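Local coordinates for protein cytosolic phospholipase A2 delta (Homo sapiens, PDB 5IZ5) that hydrolyses glycerophospholipids at the sn-2 position in a calcium-dependent manner, releasing fatty acids with a preference for linoleic acid, at residues P151-T156 against A162-C167; G493-G498 against S626-Y631. The protein carries 3 engineered substitutions. All blocks are in the same frame, centred on the assembly; numbering follows the deposited sequence.

Interaction 1. Residues P151-T156 against A162-C167; sequences PENLIT and ARELSC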
ATOM      1  N   PRO B 151      31.465 -15.141  -0.971  1.00 63.37           N
ATOM      2  CA  PRO B 151      30.320 -14.521  -0.307  1.00 61.69           C
ATOM      3  C   PRO B 151      29.197 -14.184  -1.296  1.00 58.96           C
ATOM      4  O   PRO B 151      29.453 -13.965  -2.477  1.00 57.57           O
ATOM      5  CB  PRO B 151      30.904 -13.232   0.300  1.00 63.64           C
ATOM      6  CG  PRO B 151      32.377 -13.253   0.033  1.00 62.24           C
ATOM      7  CD  PRO B 151      32.598 -14.208  -1.097  1.00 62.21           C
ATOM      8  N   GLU B 152      27.962 -14.158  -0.807  1.00 57.23           N
ATOM      9  CA  GLU B 152      26.814 -13.732  -1.602  1.00 53.74           C
ATOM     10  C   GLU B 152      26.787 -12.211  -1.678  1.00 52.41           C
ATOM     11  O   GLU B 152      27.094 -11.543  -0.695  1.00 52.49           O
ATOM     12  CB  GLU B 152      25.518 -14.248  -0.976  1.00 52.40           C
ATOM     13  CG  GLU B 152      24.258 -13.878  -1.749  1.00 51.33           C
ATOM     14  CD  GLU B 152      22.985 -14.349  -1.070  1.00 49.02           C
ATOM     15  OE1 GLU B 152      23.056 -15.059  -0.043  1.00 45.65           O
ATOM     16  OE2 GLU B 152      21.896 -13.992  -1.561  1.00 48.88           O
ATOM     17  N   ASN B 153      26.422 -11.674  -2.839  1.00 52.05           N
ATOM     18  CA  ASN B 153      26.261 -10.232  -3.007  1.00 52.22           C
ATOM     19  C   ASN B 153      24.827  -9.789  -2.708  1.00 52.52           C
ATOM     20  O   ASN B 153      23.925  -9.943  -3.544  1.00 50.75           O
ATOM     21  CB  ASN B 153      26.657  -9.803  -4.422  1.00 54.52           C
ATOM     22  CG  ASN B 153      28.135 -10.028  -4.708  1.00 57.08           C
ATOM     23  OD1 ASN B 153      28.989  -9.812  -3.843  1.00 58.07           O
ATOM     24  ND2 ASN B 153      28.443 -10.460  -5.924  1.00 57.31           N
ATOM     25  N   LEU B 154      24.640  -9.233  -1.509  1.00 50.01           N
ATOM     26  CA  LEU B 154      23.342  -8.757  -1.036  1.00 48.53           C
ATOM     27  C   LEU B 154      23.185  -7.255  -1.239  1.00 49.21           C
ATOM     28  O   LEU B 154      24.180  -6.539  -1.316  1.00 49.87           O
ATOM     29  CB  LEU B 154      23.206  -9.036   0.455  1.00 47.04           C
ATOM     30  CG  LEU B 154      23.424 -10.455   0.966  1.00 46.39           C
ATOM     31  CD1 LEU B 154      23.336 -10.463   2.480  1.00 45.92           C
ATOM     32  CD2 LEU B 154      22.405 -11.404   0.359  1.00 47.45           C
ATOM     33  N   ILE B 155      21.933  -6.799  -1.313  1.00 47.26           N
ATOM     34  CA  ILE B 155      21.584  -5.376  -1.261  1.00 45.73           C
ATOM     35  C   ILE B 155      20.526  -5.191  -0.176  1.00 45.88           C
ATOM     36  O   ILE B 155      19.520  -5.901  -0.188  1.00 43.79           O
ATOM     37  CB  ILE B 155      21.027  -4.854  -2.602  1.00 46.97           C
ATOM     38  CG1 ILE B 155      22.048  -5.093  -3.723  1.00 48.86           C
ATOM     39  CG2 ILE B 155      20.696  -3.364  -2.506  1.00 46.18           C
ATOM     40  CD1 ILE B 155      21.501  -4.885  -5.123  1.00 48.67           C
ATOM     41  N   THR B 156      20.753  -4.254   0.750  1.00 44.84           N
ATOM     42  CA  THR B 156      19.818  -4.001   1.853  1.00 45.88           C
ATOM     43  C   THR B 156      19.637  -2.533   2.225  1.00 45.22           C
ATOM     44  O   THR B 156      20.474  -1.699   1.913  1.00 44.78           O
ATOM     45  CB  THR B 156      20.312  -4.606   3.172  1.00 46.09           C
ATOM     46  OG1 THR B 156      21.495  -5.379   2.962  1.00 50.18           O
ATOM     47  CG2 THR B 156      19.257  -5.416   3.794  1.00 45.40           C
ATOM     48  N   ALA B 162      17.604  -7.805  -0.602  1.00 41.01           N
ATOM     49  CA  ALA B 162      17.564  -8.372  -1.931  1.00 40.92           C
ATOM     50  C   ALA B 162      18.688  -9.405  -2.039  1.00 43.21           C
ATOM     51  O   ALA B 162      19.884  -9.071  -1.965  1.00 41.40           O
ATOM     52  CB  ALA B 162      17.733  -7.278  -2.959  1.00 41.76           C
ATOM     53  N   ARG B 163      18.297 -10.668  -2.185  1.00 42.57           N
ATOM     54  CA  ARG B 163      19.253 -11.770  -2.313  1.00 41.18           C
ATOM     55  C   ARG B 163      19.896 -11.716  -3.689  1.00 40.20           C
ATOM     56  O   ARG B 163      19.301 -11.182  -4.629  1.00 38.27           O
ATOM     57  CB  ARG B 163      18.546 -13.111  -2.130  1.00 41.19           C
ATOM     58  CG  ARG B 163      17.835 -13.282  -0.794  1.00 41.82           C
ATOM     59  CD  ARG B 163      18.807 -13.252   0.370  1.00 43.61           C
ATOM     60  NE  ARG B 163      19.791 -14.334   0.268  1.00 43.35           N
ATOM     61  CZ  ARG B 163      19.628 -15.575   0.735  1.00 42.16           C
ATOM     62  NH1 ARG B 163      18.513 -15.929   1.372  1.00 42.30           N
ATOM     63  NH2 ARG B 163      20.593 -16.472   0.558  1.00 41.91           N
ATOM     64  N   GLU B 164      21.107 -12.264  -3.808  1.00 39.91           N
ATOM     65  CA  GLU B 164      21.781 -12.324  -5.108  1.00 42.03           C
ATOM     66  C   GLU B 164      20.945 -13.165  -6.068  1.00 41.93           C
ATOM     67  O   GLU B 164      20.478 -14.239  -5.701  1.00 42.06           O
ATOM     68  CB  GLU B 164      23.183 -12.928  -4.975  1.00 42.70           C
ATOM     69  CG  GLU B 164      24.006 -12.820  -6.250  1.00 43.52           C
ATOM     70  CD  GLU B 164      25.382 -13.459  -6.128  1.00 45.13           C
ATOM     71  OE1 GLU B 164      25.909 -13.911  -7.161  1.00 47.84           O
ATOM     72  OE2 GLU B 164      25.949 -13.508  -5.014  1.00 43.30           O
ATOM     73  N   LEU B 165      20.745 -12.665  -7.282  1.00 44.54           N
ATOM     74  CA  LEU B 165      19.857 -13.316  -8.247  1.00 48.90           C
ATOM     75  C   LEU B 165      20.660 -13.795  -9.441  1.00 49.77           C
ATOM     76  O   LEU B 165      21.473 -13.049  -9.990  1.00 50.49           O
ATOM     77  CB  LEU B 165      18.758 -12.358  -8.732  1.00 50.47           C
ATOM     78  CG  LEU B 165      17.336 -12.906  -8.858  1.00 52.59           C
ATOM     79  CD1 LEU B 165      16.844 -13.421  -7.517  1.00 55.22           C
ATOM     80  CD2 LEU B 165      16.422 -11.815  -9.376  1.00 53.94           C
ATOM     81  N   SER B 166      20.423 -15.044  -9.830  1.00 51.73           N
ATOM     82  CA  SER B 166      20.932 -15.574 -11.083  1.00 53.18           C
ATOM     83  C   SER B 166      19.803 -15.661 -12.100  1.00 53.99           C
ATOM     84  O   SER B 166      18.625 -15.761 -11.747  1.00 53.35           O
ATOM     85  CB  SER B 166      21.557 -16.947 -10.867  1.00 53.30           C
ATOM     86  OG  SER B 166      22.665 -16.856  -9.987  1.00 53.68           O
ATOM     87  N   CYS B 167      20.179 -15.590 -13.368  1.00 56.15           N
ATOM     88  CA  CYS B 167      19.237 -15.586 -14.471  1.00 59.22           C
ATOM     89  C   CYS B 167      19.654 -16.712 -15.432  1.00 60.58           C
ATOM     90  O   CYS B 167      20.830 -16.830 -15.777  1.00 60.78           O
ATOM     91  CB  CYS B 167      19.285 -14.225 -15.191  1.00 62.79           C
ATOM     92  SG  CYS B 167      18.655 -12.672 -14.424  1.00 74.16           S
TER
HETATM   93  O   HOH W   1      20.960 -15.911  -3.599  1.00 42.44           O
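Glu-152 and Glu-164 both set CG anti to the backbone N (chi1 -179° and -171°), and their extended chains run antiparallel beside each other. Each carboxylate therefore reaches a backbone N-H of the opposite segment. Glu-152 OE2 accepts from Glu-164 N through its anti lone pair at 2.9 Å. Glu-164 OE2 in turn takes Asn-153 N, also at 2.9 Å, in an almost straight bond. Arg-163 is bent along its chain and meets Glu-152 side-on. Arg-163 NE bonds Glu-152 OE2 at 2.8 Å and Arg-163 NH2 bonds Glu-152 OE1 at 2.9 Å, a two-pronged salt bridge. The bonds come on the syn side, although the carboxylate and guanidinium planes are 44° apart. Leu-154 CD2 lies alongside this arginine, 3.9 Å from Arg-163 NE. Further along, Ile-155 and Ala-162 form an antiparallel hydrogen-bonded pair. Ala-162 N gives Ile-155 O a bond of 2.7 Å, and Ile-155 N returns one to Ala-162 O. This is the hairpin of strands 152-156 and 160-172, with carboxylates taking over the cross-strand bonding at Asn-153 and Glu-164. A water also donates to Glu-152 OE2 and Glu-164 O. Gln-85 adds a bond to Glu-152 OE1, and Arg-150 pairs with Glu-164 OE1. The buried Glu-152 is thus probably kept ionised, and an arginine beside each glutamate would offset the repulsion between the two.

Interaction 2. Residues G493-G498 against S626-Y631; sequences GFLKYG and STWADY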
ATOM      1  N   GLY B 493       5.351   3.576  -2.089  1.00 36.03           N
ATOM      2  CA  GLY B 493       5.967   2.563  -1.251  1.00 36.13           C
ATOM      3  C   GLY B 493       5.565   2.516   0.202  1.00 35.60           C
ATOM      4  O   GLY B 493       4.719   3.279   0.664  1.00 36.03           O
ATOM      5  N   PHE B 494       6.203   1.584   0.904  1.00 36.11           N
ATOM      6  CA  PHE B 494       5.902   1.274   2.281  1.00 36.57           C
ATOM      7  C   PHE B 494       6.824   2.048   3.190  1.00 37.97           C
ATOM      8  O   PHE B 494       8.040   1.878   3.115  1.00 37.15           O
ATOM      9  CB  PHE B 494       6.132  -0.223   2.551  1.00 36.30           C
ATOM     10  CG  PHE B 494       5.097  -1.119   1.963  1.00 36.50           C
ATOM     11  CD1 PHE B 494       4.118  -1.673   2.775  1.00 36.33           C
ATOM     12  CD2 PHE B 494       5.120  -1.458   0.609  1.00 36.46           C
ATOM     13  CE1 PHE B 494       3.168  -2.520   2.247  1.00 35.71           C
ATOM     14  CE2 PHE B 494       4.168  -2.305   0.077  1.00 36.55           C
ATOM     15  CZ  PHE B 494       3.189  -2.834   0.901  1.00 36.63           C
ATOM     16  N   LEU B 495       6.243   2.853   4.074  1.00 39.03           N
ATOM     17  CA  LEU B 495       7.017   3.556   5.094  1.00 39.90           C
ATOM     18  C   LEU B 495       7.740   2.562   6.034  1.00 40.26           C
ATOM     19  O   LEU B 495       8.906   2.735   6.358  1.00 41.02           O
ATOM     20  CB  LEU B 495       6.107   4.511   5.886  1.00 41.82           C
ATOM     21  CG  LEU B 495       5.434   5.647   5.096  1.00 44.37           C
ATOM     22  CD1 LEU B 495       4.441   6.413   5.967  1.00 46.10           C
ATOM     23  CD2 LEU B 495       6.458   6.598   4.495  1.00 44.74           C
ATOM     24  N   LYS B 496       7.058   1.494   6.428  1.00 40.84           N
ATOM     25  CA  LYS B 496       7.637   0.491   7.334  1.00 40.88           C
ATOM     26  C   LYS B 496       8.881  -0.234   6.768  1.00 40.46           C
ATOM     27  O   LYS B 496       9.839  -0.505   7.502  1.00 40.40           O
ATOM     28  CB  LYS B 496       6.564  -0.546   7.696  1.00 43.28           C
ATOM     29  CG  LYS B 496       6.946  -1.594   8.746  1.00 45.99           C
ATOM     30  CD  LYS B 496       6.236  -2.932   8.493  1.00 47.80           C
ATOM     31  CE  LYS B 496       4.819  -2.964   9.007  1.00 47.68           C
ATOM     32  NZ  LYS B 496       4.348  -4.370   9.107  1.00 48.19           N
ATOM     33  N   TYR B 497       8.876  -0.542   5.474  1.00 38.66           N
ATOM     34  CA  TYR B 497       9.943  -1.365   4.873  1.00 39.01           C
ATOM     35  C   TYR B 497      11.006  -0.548   4.124  1.00 38.77           C
ATOM     36  O   TYR B 497      12.027  -1.099   3.672  1.00 38.93           O
ATOM     37  CB  TYR B 497       9.348  -2.401   3.916  1.00 38.88           C
ATOM     38  CG  TYR B 497       8.353  -3.362   4.525  1.00 37.24           C
ATOM     39  CD1 TYR B 497       8.758  -4.355   5.403  1.00 38.12           C
ATOM     40  CD2 TYR B 497       7.014  -3.299   4.192  1.00 37.39           C
ATOM     41  CE1 TYR B 497       7.841  -5.240   5.957  1.00 36.96           C
ATOM     42  CE2 TYR B 497       6.092  -4.177   4.726  1.00 36.53           C
ATOM     43  CZ  TYR B 497       6.511  -5.149   5.609  1.00 37.21           C
ATOM     44  OH  TYR B 497       5.600  -6.025   6.145  1.00 36.12           O
ATOM     45  N   GLY B 498      10.769   0.756   3.980  1.00 38.38           N
ATOM     46  CA  GLY B 498      11.698   1.624   3.270  1.00 38.35           C
ATOM     47  C   GLY B 498      11.926   1.180   1.836  1.00 37.29           C
ATOM     48  O   GLY B 498      13.060   1.109   1.372  1.00 38.33           O
ATOM     49  N   SER B 626      10.689  -0.330  13.492  1.00 50.39           N
ATOM     50  CA  SER B 626      10.144  -0.330  14.863  1.00 52.39           C
ATOM     51  C   SER B 626       9.075   0.742  15.052  1.00 52.10           C
ATOM     52  O   SER B 626       8.077   0.507  15.723  1.00 53.53           O
ATOM     53  CB  SER B 626      11.259  -0.160  15.902  1.00 52.69           C
ATOM     54  OG  SER B 626      11.943  -1.378  16.130  1.00 53.88           O
ATOM     55  N   THR B 627       9.260   1.894  14.419  1.00 54.09           N
ATOM     56  CA  THR B 627       8.276   2.977  14.488  1.00 53.71           C
ATOM     57  C   THR B 627       6.931   2.511  13.967  1.00 55.82           C
ATOM     58  O   THR B 627       5.904   2.772  14.581  1.00 55.44           O
ATOM     59  CB  THR B 627       8.710   4.177  13.643  1.00 53.97           C
ATOM     60  OG1 THR B 627       9.953   4.686  14.133  1.00 56.41           O
ATOM     61  CG2 THR B 627       7.671   5.281  13.672  1.00 55.25           C
ATOM     62  N   TRP B 628       6.944   1.828  12.828  1.00 53.36           N
ATOM     63  CA  TRP B 628       5.711   1.416  12.153  1.00 53.02           C
ATOM     64  C   TRP B 628       5.252   0.001  12.502  1.00 53.71           C
ATOM     65  O   TRP B 628       4.177  -0.410  12.083  1.00 52.82           O
ATOM     66  CB  TRP B 628       5.871   1.586  10.641  1.00 51.86           C
ATOM     67  CG  TRP B 628       6.153   3.011  10.296  1.00 51.04           C
ATOM     68  CD1 TRP B 628       7.336   3.535   9.857  1.00 49.70           C
ATOM     69  CD2 TRP B 628       5.246   4.111  10.416  1.00 50.34           C
ATOM     70  NE1 TRP B 628       7.212   4.891   9.673  1.00 51.07           N
ATOM     71  CE2 TRP B 628       5.939   5.270  10.010  1.00 49.67           C
ATOM     72  CE3 TRP B 628       3.909   4.228  10.818  1.00 51.30           C
ATOM     73  CZ2 TRP B 628       5.344   6.532   9.994  1.00 50.36           C
ATOM     74  CZ3 TRP B 628       3.315   5.487  10.801  1.00 50.83           C
ATOM     75  CH2 TRP B 628       4.034   6.620  10.391  1.00 50.63           C
ATOM     76  N   ALA B 629       6.028  -0.736  13.293  1.00 57.62           N
ATOM     77  CA  ALA B 629       5.670  -2.139  13.572  1.00 60.47           C
ATOM     78  C   ALA B 629       4.431  -2.342  14.460  1.00 63.61           C
ATOM     79  O   ALA B 629       4.379  -1.832  15.570  1.00 63.05           O
ATOM     80  CB  ALA B 629       6.848  -2.900  14.177  1.00 59.49           C
ATOM     81  N   ASP B 630       3.455  -3.088  13.923  1.00 71.92           N
ATOM     82  CA  ASP B 630       2.371  -3.766  14.671  1.00 74.91           C
ATOM     83  C   ASP B 630       2.977  -4.942  15.432  1.00 79.09           C
ATOM     84  O   ASP B 630       3.304  -5.962  14.823  1.00 79.81           O
ATOM     85  CB  ASP B 630       1.304  -4.331  13.699  1.00 75.55           C
ATOM     86  CG  ASP B 630       0.179  -3.350  13.394  1.00 77.63           C
ATOM     87  OD1 ASP B 630       0.171  -2.818  12.262  1.00 71.81           O
ATOM     88  OD2 ASP B 630      -0.713  -3.132  14.260  1.00 79.86           O
ATOM     89  N   TYR B 631       3.084  -4.853  16.754  1.00 81.38           N
ATOM     90  CA  TYR B 631       4.069  -5.687  17.456  1.00 82.26           C
ATOM     91  C   TYR B 631       4.047  -7.172  17.049  1.00 84.99           C
ATOM     92  O   TYR B 631       5.015  -7.699  16.469  1.00 88.10           O
ATOM     93  CB  TYR B 631       3.931  -5.579  18.980  1.00 81.25           C
ATOM     94  CG  TYR B 631       4.661  -6.691  19.724  1.00 80.22           C
ATOM     95  CD1 TYR B 631       4.080  -7.335  20.818  1.00 77.89           C
ATOM     96  CD2 TYR B 631       5.926  -7.118  19.307  1.00 80.04           C
ATOM     97  CE1 TYR B 631       4.748  -8.358  21.481  1.00 77.48           C
ATOM     98  CE2 TYR B 631       6.595  -8.142  19.958  1.00 80.10           C
ATOM     99  CZ  TYR B 631       6.005  -8.757  21.044  1.00 79.39           C
ATOM    100  OH  TYR B 631       6.672  -9.771  21.691  1.00 79.05           O
TER
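Lys-496 NZ is gripped by two carboxylates, in salt bridges with Glu-483 and Asp-634, while the aliphatic root of the same side chain touches Trp-628. Lys-496 CB lies 3.7 Å from Trp-628 CB, and Lys-496 CG is 3.9 Å from that same atom. The lysine has CG anti to its own N (chi1 -174°) and bends beyond it. Its chain passes the tryptophan side chain running the other way, and Lys-496 CE comes to 4.0 Å from Trp-628 O. Leu-495 lies over one face of the indole. Leu-495 CB makes a CH-pi contact 4.2 Å from the centroid of the Trp-628 five-membered ring, 19° off the normal. Leu-495 CD1 reaches the six-membered part, 4.1 Å from Trp-628 CZ2. Thr-627 CG2 lies over the opposite face, near the rim. The ring of Trp-484, from strand 482-487, also meets that of Trp-628. With an alanine at Trp-628, Leu-495 CB would probably lose its CH-pi partner and a gap would open between loop and helix. No hydrogen bond crosses between the segments. The 495-497 backbone is helical in phi and psi, and Gly-498 follows with positive phi. The result is a tight beta-hairpin loop between strands 492-494 and 499-501, packed on the C-terminal turn of helix 623-628 within the PLA2c alpha/beta domain.

How the interactions relate
The two contacts follow one another along the chain, interaction 1 closing before interaction 2 opens. Their centres are 23 Å apart, and their nearest atoms about 8 Å, without touching. They share no sheet. Interaction 1 belongs to the antiparallel sheet that runs from strand 21-36 of the C2 domain to strand 160-172, which also pairs with strand 210-216. Interaction 2 lies where a hairpin loop of the mixed PLA2c sheet meets helix 623-628. Asn-157, in the turn of the first hairpin, hydrogen-bonds Tyr-497 O in the loop of the second. This bond links the hairpin between the first C2 domain and a probable second one to the catalytic domain, beside the pairing of strand 160-172 with strand 614-615.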